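Local coordinates for particle-associated lyase (Acinetobacter bacteriophage AP22, PDB 4Y9V), which binds capsular saccharide of Acinetobacter baumannii as the phage tailspike and probably cleaves the capsular polysaccharide, at residues Lys452-Thr458 and Ile486-Asp492; Ala472-Asp476 and Ser509-Leu513. One frame throughout, in Å; residues are numbered along the deposited sequence.

Interaction 1: residues Lys452-Thr458 and Ile486-Asp492; sequences KVNVHIT and IGYIIVD
V455, H456 and I457 pair with I489, I490 and V491 as neighbouring parallel strands of a right-handed beta-helix, the fold of pectin lyase-like proteins. The strand axes run 13° apart, 4.6 Å at closest approach. The ladder is regular in its second half, where I490 N donates to V455 O and I457 N to I490 O, both at 2.8 Å. Toward the N-terminal end the register slips by one residue between V453 and V455, a beta bulge beside the corner at G487. There Y488 N donates to the side-chain N454 OD1 at 2.9 Å, from somewhat out of the carbonyl plane, so that a side chain takes part in the ladder. The same amide lies flat on the Y488 ring, the planes 12° apart, with N454 CB 3.9 Å from the ring centroid in a CH-pi contact. Y488 reaches this place because its CG sits between its own N and carbonyl carbon (chi1 60°); N454 ND2 is held by T418.

The tight face carries V453, V455, I457, I486, I489 and V491. V455 CB lies 4.2 Å from I489 CG2, V474 touches V453, V455 and I486, and W471 touches I457. The other face is wetter and borders a second subunit, whose V495 packs on I490. Here I490 CD1 stands over the centre of the H456 ring, while waters in the ring plane link H456 ND1 to Y488 OH and H456 NE2 to D492 OD2. The N-terminal end is looser: G487 N meets V453 O at 3.1 Å from above the carbonyl plane, and K452 CE lies 3.9 Å from G487 CA while its NZ goes to D416. At the far end T458 OG1 donates to the syn lone pair of D492 OD1 over 2.7 Å.

Interaction 2: residues Ala472-Asp476 and Ser509-Leu513; sequences AWVED and SQSTL
The backbones of E475 and S511 come within 5.6 Å, CA to CA, where the extended strand 472-476 meets a short turn whose residues 510-512 have helical backbone angles, and all four hydrogen bonds between them use side chains. The carboxylate of E475 is the hub. Its CG lies anti to the backbone N (chi1 -169°) and the chain then bends at chi2, which brings the carboxylate to the turn. OE1 takes S511 N through its syn lone pair at 2.8 Å, in a nearly straight bond. Through its anti lone pair it accepts S509 OG at 2.6 Å. OE2 accepts S511 OG at 2.7 Å from above the carboxylate plane, and on that same face also takes the main-chain D476 N. With two donors on each oxygen, the group is fixed against rotation.

W473 NE1 donates to S509 OG at 2.8 Å, with the hydroxyl in the indole plane, so S509 OG accepts from the indole while it donates to E475. E475 CB lies over the rim of one indole face. T512 CG2 sits against V474 O at 3.6 Å, a buried carbonyl with no hydrogen-bonding partner. Within the turn, S509 N bonds to T512 OG1, which also bonds to Y507 O, and L513 N bonds to S509 O; S511 OG additionally serves V484 N.

The turn between strands 486-496 and 518-531 thus docks on strand 470-476, an outermost strand of its parallel sheet in the beta-helix. Four donors around one buried carboxylate would be expected to stabilise its negative charge and lower its pKa.

Overall arrangement
From the N terminus, strand 453-458 comes first, followed by strand 470-476, then strand 486-496 and finally the 509-513 turn. Interaction 1 closes the loop from 452-458 to 486-492, and interaction 2 closes the one from 472-476 to 509-513, so the two closures cross instead of nesting. Their centres lie 11 Å apart, and side chains bridge them: I486 CD1 is 3.7 Å from V474 CB and I489 CG2 is 3.9 Å from A472 CB. Interaction 1 joins successive coils of the beta-helix by parallel pairing of 453-458 with 486-496. Interaction 2 fastens the turn to strand 470-476 through W473 and E475, while A472 and V474 of that strand face the apolar interior shared with interaction 1.

Interaction 1: residues Lys452-Thr458 and Ile486-Asp492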
loop_
_atom_site.group_PDB
_atom_site.type_symbol
_atom_site.label_atom_id
_atom_site.label_comp_id
_atom_site.label_asym_id
_atom_site.label_seq_id
_atom_site.Cartn_x
_atom_site.Cartn_y
_atom_site.Cartn_z
ATOM N N LYS A 452 18.009 -3.692 -23.252
ATOM C CA LYS A 452 16.764 -3.129 -23.757
ATOM C C LYS A 452 16.073 -2.211 -22.753
ATOM O O LYS A 452 16.273 -2.301 -21.554
ATOM C CB LYS A 452 15.712 -4.204 -24.091
ATOM C CG LYS A 452 16.216 -5.231 -25.126
ATOM C CD LYS A 452 15.169 -6.225 -25.542
ATOM C CE LYS A 452 14.420 -7.043 -24.512
ATOM N NZ LYS A 452 15.252 -8.120 -23.871
ATOM N N VAL A 453 15.231 -1.347 -23.341
ATOM C CA VAL A 453 14.344 -0.504 -22.595
ATOM C C VAL A 453 12.894 -0.909 -22.894
ATOM O O VAL A 453 12.529 -1.138 -24.047
ATOM C CB VAL A 453 14.572 0.978 -22.978
ATOM C CG1 VAL A 453 13.552 1.893 -22.308
ATOM C CG2 VAL A 453 15.996 1.385 -22.660
ATOM N N ASN A 454 12.074 -0.944 -21.838
ATOM C CA ASN A 454 10.655 -1.169 -21.959
ATOM C C ASN A 454 9.918 -0.051 -21.203
ATOM O O ASN A 454 10.417 0.454 -20.203
ATOM C CB ASN A 454 10.221 -2.503 -21.355
ATOM C CG ASN A 454 11.086 -3.645 -21.825
ATOM O OD1 ASN A 454 11.144 -3.955 -23.026
ATOM N ND2 ASN A 454 11.750 -4.277 -20.894
ATOM N N VAL A 455 8.702 0.287 -21.671
ATOM C CA VAL A 455 7.870 1.264 -20.977
ATOM C C VAL A 455 6.458 0.727 -20.943
ATOM O O VAL A 455 5.959 0.215 -21.949
ATOM C CB VAL A 455 7.907 2.658 -21.685
ATOM C CG1 VAL A 455 6.953 3.629 -21.012
ATOM C CG2 VAL A 455 9.327 3.211 -21.713
ATOM N N HIS A 456 5.813 0.812 -19.774
ATOM C CA HIS A 456 4.473 0.249 -19.552
ATOM C C HIS A 456 3.679 1.288 -18.808
ATOM O O HIS A 456 3.961 1.554 -17.628
ATOM C CB HIS A 456 4.630 -1.072 -18.787
ATOM C CG HIS A 456 3.387 -1.905 -18.659
ATOM N ND1 HIS A 456 3.494 -3.191 -18.197
ATOM C CD2 HIS A 456 2.106 -1.680 -18.990
ATOM C CE1 HIS A 456 2.276 -3.704 -18.218
ATOM N NE2 HIS A 456 1.390 -2.823 -18.685
ATOM N N ILE A 457 2.717 1.922 -19.475
ATOM C CA ILE A 457 1.881 2.976 -18.925
ATOM C C ILE A 457 0.425 2.496 -19.004
ATOM O O ILE A 457 -0.062 2.163 -20.068
ATOM C CB ILE A 457 2.045 4.320 -19.664
ATOM C CG1 ILE A 457 3.487 4.756 -19.756
ATOM C CG2 ILE A 457 1.177 5.358 -19.002
ATOM C CD1 ILE A 457 3.729 6.043 -20.523
ATOM N N THR A 458 -0.210 2.396 -17.832
ATOM C CA THR A 458 -1.459 1.672 -17.733
ATOM C C THR A 458 -2.229 2.129 -16.495
ATOM O O THR A 458 -1.847 3.096 -15.824
ATOM C CB THR A 458 -1.140 0.152 -17.734
ATOM O OG1 THR A 458 -2.346 -0.579 -17.953
ATOM C CG2 THR A 458 -0.452 -0.322 -16.473
ATOM N N ILE A 486 14.488 -1.768 -27.756
ATOM C CA ILE A 486 13.257 -1.705 -26.999
ATOM C C ILE A 486 12.628 -3.069 -27.068
ATOM O O ILE A 486 12.444 -3.613 -28.170
ATOM C CB ILE A 486 12.308 -0.612 -27.549
ATOM C CG1 ILE A 486 12.933 0.783 -27.385
ATOM C CG2 ILE A 486 10.930 -0.717 -26.945
ATOM C CD1 ILE A 486 12.265 1.828 -28.227
ATOM N N GLY A 487 12.231 -3.625 -25.922
ATOM C CA GLY A 487 11.495 -4.870 -25.911
ATOM C C GLY A 487 10.036 -4.629 -26.240
ATOM O O GLY A 487 9.505 -5.012 -27.273
ATOM N N TYR A 488 9.379 -3.909 -25.323
ATOM C CA TYR A 488 7.995 -3.543 -25.531
ATOM C C TYR A 488 7.713 -2.170 -24.953
ATOM O O TYR A 488 8.324 -1.713 -23.990
ATOM C CB TYR A 488 7.021 -4.580 -24.905
ATOM C CG TYR A 488 7.167 -4.774 -23.423
ATOM C CD1 TYR A 488 8.103 -5.663 -22.891
ATOM C CD2 TYR A 488 6.391 -4.068 -22.532
ATOM C CE1 TYR A 488 8.269 -5.838 -21.554
ATOM C CE2 TYR A 488 6.518 -4.254 -21.153
ATOM C CZ TYR A 488 7.452 -5.138 -20.680
ATOM O OH TYR A 488 7.615 -5.349 -19.330
ATOM N N ILE A 489 6.710 -1.523 -25.580
ATOM C CA ILE A 489 6.090 -0.328 -25.021
ATOM C C ILE A 489 4.579 -0.564 -25.029
ATOM O O ILE A 489 3.989 -0.822 -26.072
ATOM C CB ILE A 489 6.459 0.973 -25.734
ATOM C CG1 ILE A 489 7.976 1.220 -25.680
ATOM C CG2 ILE A 489 5.662 2.134 -25.141
ATOM C CD1 ILE A 489 8.456 2.380 -26.515
ATOM N N ILE A 490 3.982 -0.491 -23.833
ATOM C CA ILE A 490 2.545 -0.598 -23.667
ATOM C C ILE A 490 2.032 0.738 -23.145
ATOM O O ILE A 490 2.528 1.228 -22.134
ATOM C CB ILE A 490 2.210 -1.724 -22.661
ATOM C CG1 ILE A 490 2.625 -3.078 -23.230
ATOM C CG2 ILE A 490 0.755 -1.683 -22.246
ATOM C CD1 ILE A 490 2.562 -4.207 -22.198
ATOM N N VAL A 491 1.077 1.332 -23.859
ATOM C CA VAL A 491 0.360 2.538 -23.410
ATOM C C VAL A 491 -1.099 2.231 -23.699
ATOM O O VAL A 491 -1.614 2.573 -24.766
ATOM C CB VAL A 491 0.846 3.816 -24.073
ATOM C CG1 VAL A 491 0.110 5.019 -23.485
ATOM C CG2 VAL A 491 2.362 3.997 -23.943
ATOM N N ASP A 492 -1.757 1.517 -22.760
ATOM C CA ASP A 492 -3.026 0.852 -23.073
ATOM C C ASP A 492 -4.244 1.405 -22.316
ATOM O O ASP A 492 -5.361 1.044 -22.708
ATOM C CB ASP A 492 -2.931 -0.644 -22.886
ATOM C CG ASP A 492 -2.697 -1.071 -21.457
ATOM O OD1 ASP A 492 -2.425 -0.233 -20.614
ATOM O OD2 ASP A 492 -2.784 -2.318 -21.206
HETATM O O HOH W 1 -1.222 -3.615 -19.355
HETATM O O HOH W 2 5.957 -4.371 -17.555
#

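Interaction 2: residues Ala472-Asp476 and Ser509-Leu513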
loop_
_atom_site.group_PDB
_atom_site.type_symbol
_atom_site.label_atom_id
_atom_site.label_comp_id
_atom_site.label_asym_id
_atom_site.label_seq_id
_atom_site.Cartn_x
_atom_site.Cartn_y
_atom_site.Cartn_z
ATOM N N ALA A 472 4.792 8.109 -24.257
ATOM C CA ALA A 472 6.049 7.378 -24.170
ATOM C C ALA A 472 6.943 7.664 -25.375
ATOM O O ALA A 472 6.474 7.654 -26.513
ATOM C CB ALA A 472 5.795 5.868 -24.108
ATOM N N TRP A 473 8.242 7.830 -25.097
ATOM C CA TRP A 473 9.244 7.954 -26.163
ATOM C C TRP A 473 10.572 7.430 -25.630
ATOM O O TRP A 473 10.928 7.708 -24.485
ATOM C CB TRP A 473 9.399 9.395 -26.608
ATOM C CG TRP A 473 10.263 9.574 -27.819
ATOM C CD1 TRP A 473 10.306 8.807 -28.951
ATOM C CD2 TRP A 473 11.197 10.647 -28.036
ATOM N NE1 TRP A 473 11.202 9.321 -29.850
ATOM C CE2 TRP A 473 11.769 10.448 -29.325
ATOM C CE3 TRP A 473 11.618 11.746 -27.276
ATOM C CZ2 TRP A 473 12.718 11.329 -29.851
ATOM C CZ3 TRP A 473 12.555 12.610 -27.791
ATOM C CH2 TRP A 473 13.112 12.384 -29.070
ATOM N N VAL A 474 11.291 6.677 -26.464
ATOM C CA VAL A 474 12.628 6.150 -26.173
ATOM C C VAL A 474 13.458 6.377 -27.431
ATOM O O VAL A 474 13.044 5.948 -28.500
ATOM C CB VAL A 474 12.568 4.653 -25.823
ATOM C CG1 VAL A 474 13.977 4.115 -25.586
ATOM C CG2 VAL A 474 11.668 4.387 -24.631
ATOM N N GLU A 475 14.639 7.019 -27.316
ATOM C CA GLU A 475 15.415 7.295 -28.511
ATOM C C GLU A 475 16.868 7.641 -28.142
ATOM O O GLU A 475 17.154 8.158 -27.053
ATOM C CB GLU A 475 14.760 8.430 -29.314
ATOM C CG GLU A 475 15.345 8.639 -30.739
ATOM C CD GLU A 475 15.401 7.362 -31.511
ATOM O OE1 GLU A 475 14.380 6.994 -32.140
ATOM O OE2 GLU A 475 16.451 6.672 -31.463
ATOM N N ASP A 476 17.749 7.413 -29.108
ATOM C CA ASP A 476 19.143 7.834 -28.972
ATOM C C ASP A 476 19.222 9.367 -28.891
ATOM O O ASP A 476 18.309 10.077 -29.301
ATOM C CB ASP A 476 19.968 7.289 -30.137
ATOM C CG ASP A 476 21.475 7.313 -29.907
ATOM O OD1 ASP A 476 21.924 7.519 -28.738
ATOM O OD2 ASP A 476 22.221 7.140 -30.914
ATOM N N SER A 509 9.778 7.326 -33.952
ATOM C CA SER A 509 11.120 7.641 -34.447
ATOM C C SER A 509 11.837 6.314 -34.602
ATOM O O SER A 509 11.307 5.249 -34.321
ATOM C CB SER A 509 11.840 8.631 -33.508
ATOM O OG SER A 509 12.002 8.078 -32.220
ATOM N N GLN A 510 13.108 6.382 -35.035
ATOM C CA GLN A 510 13.828 5.156 -35.393
ATOM C C GLN A 510 13.692 4.066 -34.333
ATOM O O GLN A 510 13.401 2.905 -34.670
ATOM C CB GLN A 510 15.293 5.475 -35.652
ATOM C CG GLN A 510 16.115 4.242 -35.958
ATOM C CD GLN A 510 17.490 4.554 -36.499
ATOM O OE1 GLN A 510 17.631 5.405 -37.362
ATOM N NE2 GLN A 510 18.519 3.859 -36.009
ATOM N N SER A 511 13.988 4.386 -33.075
ATOM C CA SER A 511 14.012 3.296 -32.096
ATOM C C SER A 511 12.628 2.747 -31.804
ATOM O O SER A 511 12.487 1.523 -31.626
ATOM C CB SER A 511 14.680 3.756 -30.784
ATOM O OG SER A 511 16.063 4.045 -31.005
ATOM N N THR A 512 11.600 3.584 -31.718
ATOM C CA THR A 512 10.272 3.083 -31.414
ATOM C C THR A 512 9.625 2.361 -32.612
ATOM O O THR A 512 8.637 1.633 -32.397
ATOM C CB THR A 512 9.337 4.172 -30.879
ATOM O OG1 THR A 512 9.246 5.191 -31.876
ATOM C CG2 THR A 512 9.810 4.737 -29.556
ATOM N N LEU A 513 10.164 2.534 -33.821
ATOM C CA LEU A 513 9.641 1.903 -35.023
ATOM C C LEU A 513 10.508 0.744 -35.494
ATOM O O LEU A 513 10.221 0.141 -36.557
ATOM C CB LEU A 513 9.499 2.955 -36.116
ATOM C CG LEU A 513 8.482 4.067 -35.852
ATOM C CD1 LEU A 513 8.560 5.125 -36.912
ATOM C CD2 LEU A 513 7.107 3.467 -35.722
#